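Local coordinates for Rubredoxin\:oxygen oxidoreductase (Desulfovibrio gigas, PDB 1E5D), which catalyses the four-electron reduction of dioxygen to two water molecules, using FMN and a diiron centre, at residues Val256-Ser261 / Ser299-Ala304; Leu332-Lys337 / Met362-Pro367. All coordinates share one frame; numbering follows the deposited sequence.

Interaction 1: residues Val256-Ser261 / Ser299-Ala304; sequences VIFYDS and SEISDA. With FMN (flavin mononucleotide), chain C.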
loop_
_atom_site.group_PDB
_atom_site.type_symbol
_atom_site.label_atom_id
_atom_site.label_comp_id
_atom_site.label_asym_id
_atom_site.label_seq_id
_atom_site.Cartn_x
_atom_site.Cartn_y
_atom_site.Cartn_z
ATOM N N VAL A 256 -9.789 14.783 9.044
ATOM C CA VAL A 256 -9.431 13.887 7.973
ATOM C C VAL A 256 -9.851 12.475 8.377
ATOM O O VAL A 256 -9.371 11.914 9.362
ATOM C CB VAL A 256 -7.921 13.863 7.682
ATOM C CG1 VAL A 256 -7.589 12.682 6.768
ATOM C CG2 VAL A 256 -7.453 15.169 7.075
ATOM N N ILE A 257 -10.762 11.913 7.607
ATOM C CA ILE A 257 -11.182 10.534 7.787
ATOM C C ILE A 257 -10.600 9.679 6.667
ATOM O O ILE A 257 -10.832 9.927 5.480
ATOM C CB ILE A 257 -12.712 10.417 7.778
ATOM C CG1 ILE A 257 -13.413 11.216 8.876
ATOM C CG2 ILE A 257 -13.123 8.954 7.813
ATOM C CD1 ILE A 257 -14.874 11.501 8.584
ATOM N N PHE A 258 -9.818 8.655 6.997
ATOM C CA PHE A 258 -9.342 7.792 5.910
ATOM C C PHE A 258 -9.636 6.353 6.316
ATOM O O PHE A 258 -9.573 5.959 7.472
ATOM C CB PHE A 258 -7.893 8.047 5.574
ATOM C CG PHE A 258 -6.779 7.515 6.435
ATOM C CD1 PHE A 258 -6.304 6.225 6.262
ATOM C CD2 PHE A 258 -6.180 8.285 7.410
ATOM C CE1 PHE A 258 -5.267 5.711 7.013
ATOM C CE2 PHE A 258 -5.141 7.780 8.173
ATOM C CZ PHE A 258 -4.674 6.487 7.984
ATOM N N TYR A 259 -10.000 5.579 5.308
ATOM C CA TYR A 259 -10.496 4.233 5.487
ATOM C C TYR A 259 -10.197 3.441 4.220
ATOM O O TYR A 259 -9.880 4.018 3.182
ATOM C CB TYR A 259 -12.020 4.254 5.752
ATOM C CG TYR A 259 -12.763 4.435 4.437
ATOM C CD1 TYR A 259 -12.769 5.679 3.814
ATOM C CD2 TYR A 259 -13.445 3.392 3.814
ATOM C CE1 TYR A 259 -13.436 5.878 2.614
ATOM C CE2 TYR A 259 -14.102 3.580 2.614
ATOM C CZ TYR A 259 -14.096 4.829 2.014
ATOM O OH TYR A 259 -14.763 4.991 0.824
ATOM N N ASP A 260 -10.381 2.139 4.330
ATOM C CA ASP A 260 -10.541 1.247 3.196
ATOM C C ASP A 260 -11.655 0.272 3.562
ATOM O O ASP A 260 -12.089 0.210 4.715
ATOM C CB ASP A 260 -9.251 0.540 2.826
ATOM C CG ASP A 260 -9.265 0.038 1.395
ATOM O OD1 ASP A 260 -10.311 0.183 0.725
ATOM O OD2 ASP A 260 -8.245 -0.508 0.943
ATOM N N SER A 261 -12.148 -0.471 2.582
ATOM C CA SER A 261 -13.324 -1.308 2.831
ATOM C C SER A 261 -13.474 -2.340 1.730
ATOM O O SER A 261 -13.035 -2.104 0.600
ATOM C CB SER A 261 -14.553 -0.411 2.909
ATOM O OG SER A 261 -15.721 -1.175 3.153
ATOM N N SER A 299 -0.788 15.143 3.359
ATOM C CA SER A 299 -0.841 16.588 3.153
ATOM C C SER A 299 -2.080 17.155 3.826
ATOM O O SER A 299 -2.040 18.241 4.398
ATOM C CB SER A 299 -0.840 16.950 1.667
ATOM O OG SER A 299 0.331 16.447 1.036
ATOM N N GLU A 300 -3.171 16.392 3.736
ATOM C CA GLU A 300 -4.412 16.866 4.340
ATOM C C GLU A 300 -4.273 16.828 5.853
ATOM O O GLU A 300 -4.833 17.639 6.576
ATOM C CB GLU A 300 -5.598 16.021 3.881
ATOM C CG GLU A 300 -5.907 16.122 2.396
ATOM C CD GLU A 300 -6.143 17.542 1.922
ATOM O OE1 GLU A 300 -6.462 18.415 2.763
ATOM O OE2 GLU A 300 -6.017 17.793 0.702
ATOM N N ILE A 301 -3.497 15.850 6.321
ATOM C CA ILE A 301 -3.403 15.647 7.763
ATOM C C ILE A 301 -2.523 16.715 8.401
ATOM O O ILE A 301 -2.677 17.020 9.582
ATOM C CB ILE A 301 -2.869 14.246 8.099
ATOM C CG1 ILE A 301 -3.911 13.129 7.967
ATOM C CG2 ILE A 301 -2.257 14.214 9.494
ATOM C CD1 ILE A 301 -3.268 11.759 7.962
ATOM N N SER A 302 -1.614 17.262 7.605
ATOM C CA SER A 302 -0.658 18.244 8.082
ATOM C C SER A 302 -1.312 19.355 8.894
ATOM O O SER A 302 -0.807 19.756 9.940
ATOM C CB SER A 302 0.101 18.854 6.889
ATOM O OG SER A 302 -0.767 19.670 6.130
ATOM N N ASP A 303 -2.455 19.853 8.429
ATOM C CA ASP A 303 -3.125 20.935 9.140
ATOM C C ASP A 303 -4.463 20.479 9.702
ATOM O O ASP A 303 -5.303 21.302 10.077
ATOM C CB ASP A 303 -3.297 22.137 8.203
ATOM C CG ASP A 303 -4.059 21.750 6.947
ATOM O OD1 ASP A 303 -4.152 20.530 6.673
ATOM O OD2 ASP A 303 -4.565 22.642 6.237
ATOM N N ALA A 304 -4.705 19.171 9.795
ATOM C CA ALA A 304 -5.944 18.713 10.427
ATOM C C ALA A 304 -5.791 18.650 11.938
ATOM O O ALA A 304 -4.671 18.465 12.428
ATOM C CB ALA A 304 -6.338 17.340 9.912
HETATM N N1 FMN C . -13.849 -10.563 9.965
HETATM C C2 FMN C . -13.267 -10.916 11.103
HETATM O O2 FMN C . -13.826 -10.847 12.165
HETATM N N3 FMN C . -11.929 -11.391 11.139
HETATM C C4 FMN C . -11.326 -11.859 9.985
HETATM O O4 FMN C . -10.169 -12.228 10.064
HETATM C C4A FMN C . -11.982 -11.519 8.731
HETATM N N5 FMN C . -11.307 -11.597 7.562
HETATM C C5A FMN C . -12.073 -11.572 6.421
HETATM C C6 FMN C . -11.411 -11.783 5.184
HETATM C C7 FMN C . -12.037 -11.525 3.989
HETATM C C7M FMN C . -11.228 -11.472 2.721
HETATM C C8 FMN C . -13.385 -10.989 3.984
HETATM C C8M FMN C . -14.163 -10.914 2.691
HETATM C C9 FMN C . -14.105 -10.972 5.188
HETATM C C9A FMN C . -13.398 -11.058 6.390
HETATM N N10 FMN C . -13.950 -10.669 7.650
HETATM C C10 FMN C . -13.318 -10.945 8.785
HETATM C "C1'" FMN C . -15.350 -10.182 7.648
HETATM C "C2'" FMN C . -15.409 -8.668 7.320
HETATM O "O2'" FMN C . -14.695 -7.927 8.302
HETATM C "C3'" FMN C . -16.886 -8.307 7.356
HETATM O "O3'" FMN C . -17.434 -8.759 6.120
HETATM C "C4'" FMN C . -17.083 -6.792 7.460
HETATM O "O4'" FMN C . -18.487 -6.484 7.459
HETATM C "C5'" FMN C . -16.383 -6.166 6.274
HETATM O "O5'" FMN C . -16.581 -4.609 6.330
HETATM P P FMN C . -16.550 -3.766 5.060
HETATM O O1P FMN C . -16.238 -2.337 5.512
HETATM O O2P FMN C . -15.692 -4.290 4.096
HETATM O O3P FMN C . -17.874 -3.770 4.447
#
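Val-256 and Ile-301 join strand to helix in the flavodoxin-like domain of this enzyme. Helix 294-302 belongs to the beta-alpha-beta crossover that leads from strand 283-288 to strand 306-310, and it packs on strand 254-259, which runs between those two in the parallel sheet. The two methyls of Val-256 pack against the end of the helix and the chain just after it. With CG1 anti to its backbone N (chi1 167°), that methyl lies against Ile-301 CG1, 3.9 Å away, and the two side chains cross at about a right angle. The other branch, CG2, meets the chain where it leaves the helix: it lies 3.7 Å from Ala-304 CB and 3.6 Å from the carbonyl O of Glu-300, whose CB adds a further carbon contact at 3.8 Å. Two residues further along the strand, the Phe-258 ring adds a looser, oblique contact, its CE2 4.4 Å from Ile-301 CD1. Ile-301 and Phe-258 also touch helix 320-331, whereas Ile-257 packs on helix 265-279. Charge gathers at the border, where Lys-254 forms salt bridges with Glu-300 and Asp-303; the second carboxylate oxygen of Glu-300 is paired with Arg-188. Near the end of the helix, Ser-302 OG donates to Ser-299 O at 2.6 Å.

Past its end, the strand delivers the loop that holds the flavin phosphate. Asp-260 OD1, also bound by Lys-290 and Trp-288, accepts the backbone N-H of Ser-261 at 2.7 Å, with the nitrogen 42° out of the carboxylate plane. Ser-261 OG, anti to its own N, donates to O1P of FMN at 2.7 Å.

Interaction 2: residues Leu332-Lys337 / Met362-Pro367; sequences LRPQNK and MGFDMP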
loop_
_atom_site.group_PDB
_atom_site.type_symbol
_atom_site.label_atom_id
_atom_site.label_comp_id
_atom_site.label_asym_id
_atom_site.label_seq_id
_atom_site.Cartn_x
_atom_site.Cartn_y
_atom_site.Cartn_z
ATOM N N LEU A 332 6.219 10.128 9.675
ATOM C CA LEU A 332 6.359 11.573 9.477
ATOM C C LEU A 332 6.085 12.355 10.754
ATOM O O LEU A 332 6.151 13.581 10.773
ATOM C CB LEU A 332 5.434 11.994 8.332
ATOM C CG LEU A 332 5.976 11.571 6.953
ATOM C CD1 LEU A 332 4.894 11.702 5.894
ATOM C CD2 LEU A 332 7.208 12.385 6.589
ATOM N N ARG A 333 5.779 11.611 11.800
ATOM C CA ARG A 333 5.521 12.073 13.147
ATOM C C ARG A 333 4.625 13.298 13.235
ATOM O O ARG A 333 5.039 14.329 13.776
ATOM C CB ARG A 333 6.865 12.378 13.831
ATOM C CG ARG A 333 7.831 11.208 13.801
ATOM C CD ARG A 333 9.220 11.648 14.242
ATOM N NE ARG A 333 10.038 10.486 14.574
ATOM C CZ ARG A 333 11.312 10.501 14.931
ATOM N NH1 ARG A 333 11.990 11.637 15.023
ATOM N NH2 ARG A 333 11.932 9.356 15.205
ATOM N N PRO A 334 3.395 13.235 12.752
ATOM C CA PRO A 334 2.464 14.358 12.934
ATOM C C PRO A 334 2.167 14.578 14.413
ATOM O O PRO A 334 2.010 13.626 15.187
ATOM C CB PRO A 334 1.202 13.891 12.211
ATOM C CG PRO A 334 1.314 12.406 12.170
ATOM C CD PRO A 334 2.785 12.115 12.018
ATOM N N GLN A 335 2.092 15.839 14.821
ATOM C CA GLN A 335 1.915 16.222 16.214
ATOM C C GLN A 335 0.567 16.884 16.468
ATOM O O GLN A 335 -0.084 17.366 15.542
ATOM C CB GLN A 335 3.002 17.217 16.644
ATOM C CG GLN A 335 4.431 16.761 16.412
ATOM C CD GLN A 335 4.821 15.615 17.325
ATOM O OE1 GLN A 335 5.014 14.476 16.889
ATOM N NE2 GLN A 335 4.945 15.904 18.620
ATOM N N ASN A 336 0.160 16.946 17.731
ATOM C CA ASN A 336 -1.010 17.704 18.154
ATOM C C ASN A 336 -2.258 17.332 17.364
ATOM O O ASN A 336 -2.933 18.165 16.769
ATOM C CB ASN A 336 -0.781 19.209 18.048
ATOM C CG ASN A 336 0.614 19.658 18.417
ATOM O OD1 ASN A 336 1.101 19.505 19.535
ATOM N ND2 ASN A 336 1.271 20.239 17.418
ATOM N N LYS A 337 -2.551 16.036 17.387
ATOM C CA LYS A 337 -3.698 15.520 16.659
ATOM C C LYS A 337 -4.576 14.680 17.565
ATOM O O LYS A 337 -4.077 13.992 18.455
ATOM C CB LYS A 337 -3.225 14.667 15.475
ATOM C CG LYS A 337 -3.423 15.348 14.133
ATOM C CD LYS A 337 -2.092 15.694 13.483
ATOM C CE LYS A 337 -1.914 17.195 13.437
ATOM N NZ LYS A 337 -1.917 17.779 12.081
ATOM N N MET A 362 1.203 6.823 18.088
ATOM C CA MET A 362 1.701 8.007 17.396
ATOM C C MET A 362 1.563 9.235 18.296
ATOM O O MET A 362 1.912 10.339 17.898
ATOM C CB MET A 362 0.952 8.266 16.098
ATOM C CG MET A 362 1.326 7.357 14.942
ATOM S SD MET A 362 0.302 7.652 13.488
ATOM C CE MET A 362 -0.631 6.123 13.421
ATOM N N GLY A 363 1.042 8.962 19.489
ATOM C CA GLY A 363 0.851 9.979 20.499
ATOM C C GLY A 363 -0.427 10.759 20.300
ATOM O O GLY A 363 -0.603 11.861 20.815
ATOM N N PHE A 364 -1.337 10.181 19.530
ATOM C CA PHE A 364 -2.613 10.836 19.258
ATOM C C PHE A 364 -3.526 10.777 20.474
ATOM O O PHE A 364 -3.479 9.811 21.233
ATOM C CB PHE A 364 -3.288 10.177 18.050
ATOM C CG PHE A 364 -2.649 10.544 16.717
ATOM C CD1 PHE A 364 -1.354 11.023 16.654
ATOM C CD2 PHE A 364 -3.358 10.408 15.536
ATOM C CE1 PHE A 364 -0.774 11.363 15.450
ATOM C CE2 PHE A 364 -2.784 10.741 14.327
ATOM C CZ PHE A 364 -1.489 11.220 14.276
ATOM N N ASP A 365 -4.362 11.793 20.658
ATOM C CA ASP A 365 -5.350 11.765 21.736
ATOM C C ASP A 365 -6.621 11.052 21.275
ATOM O O ASP A 365 -7.197 11.391 20.245
ATOM C CB ASP A 365 -5.661 13.173 22.234
ATOM C CG ASP A 365 -4.482 13.886 22.865
ATOM O OD1 ASP A 365 -3.375 13.317 22.988
ATOM O OD2 ASP A 365 -4.659 15.062 23.263
ATOM N N MET A 366 -7.059 10.067 22.041
ATOM C CA MET A 366 -8.214 9.232 21.787
ATOM C C MET A 366 -9.323 9.444 22.811
ATOM O O MET A 366 -9.604 8.595 23.657
ATOM C CB MET A 366 -7.823 7.749 21.807
ATOM C CG MET A 366 -6.554 7.437 21.034
ATOM S SD MET A 366 -6.859 6.941 19.334
ATOM C CE MET A 366 -8.383 6.017 19.476
ATOM N N PRO A 367 -9.991 10.583 22.738
ATOM C CA PRO A 367 -11.042 10.879 23.712
ATOM C C PRO A 367 -12.204 9.902 23.597
ATOM O O PRO A 367 -12.908 9.574 24.552
ATOM C CB PRO A 367 -11.494 12.283 23.307
ATOM C CG PRO A 367 -11.116 12.414 21.871
ATOM C CD PRO A 367 -9.832 11.639 21.729
HETATM O O HOH W 1 1.510 12.727 17.974
#
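The Phe-364 ring has Lys-337 over one face and Pro-334 at its edge, and the side chain can be traced outward from the backbone. CB starts beside the carbonyl O of Lys-337, 3.9 Å away, and CG, turned anti to the carbonyl carbon of Phe-364 itself (chi1 -74°), stays close to the same oxygen. Further out, the ring is met on one face by Lys-337 CB, which sits almost directly over the centre in a CH-pi contact, 4.0 Å from the centroid and 7° off the ring normal. The rim is taken by proline: CE1 approaches the carbonyl O of Pro-334 at 3.6 Å, near the ring plane, and at the tip CZ meets Pro-334 CG, itself in plane, at 3.7 Å. The proline and phenylalanine side chains cross at about a right angle. The ring also packs on Leu-359, and Pro-334 on Ile-329, which ties the loop pair to both neighbouring helices. Beyond CB the lysine chain bends away towards the carbonyl of Ile-301.

The backbones are joined next to the ring. Asp-365 N donates to Lys-337 O at 3.1 Å, nearly straight (168°) and in the carbonyl plane, while the Asp-365 carboxylate reaches out to Lys-399. Asp-365 also bonds through its backbone to Gly-339, a pattern resembling parallel strand pairing at the start of strand 338-345. Just before, Gly-363 ends helix 350-361 in a Schellman motif with positive phi. Two helix-to-strand loops thus meet side by side, as is typical of the alpha/beta flavodoxin-like fold.

How the interactions relate
Both contacts belong to the flavodoxin-like domain, with centres 13 Å apart, and Lys-337 links them directly. Its CB serves the aromatic contact of interaction 2, while NZ reaches the C-terminal end of the helix in interaction 1, lying 2.7 Å from Ile-301 O in a probable hydrogen bond and 2.9 Å from Ala-304 O. The ammonium group therefore gathers carbonyls where helix 294-302 finishes. Relative to the cofactor the two differ: segment 256-261 runs from the helix contact to the FMN phosphate, whereas interaction 2 lies far from the FMN bound by Ser-261, the side chain of Pro-334 being about 13 Å from a different bound FMN.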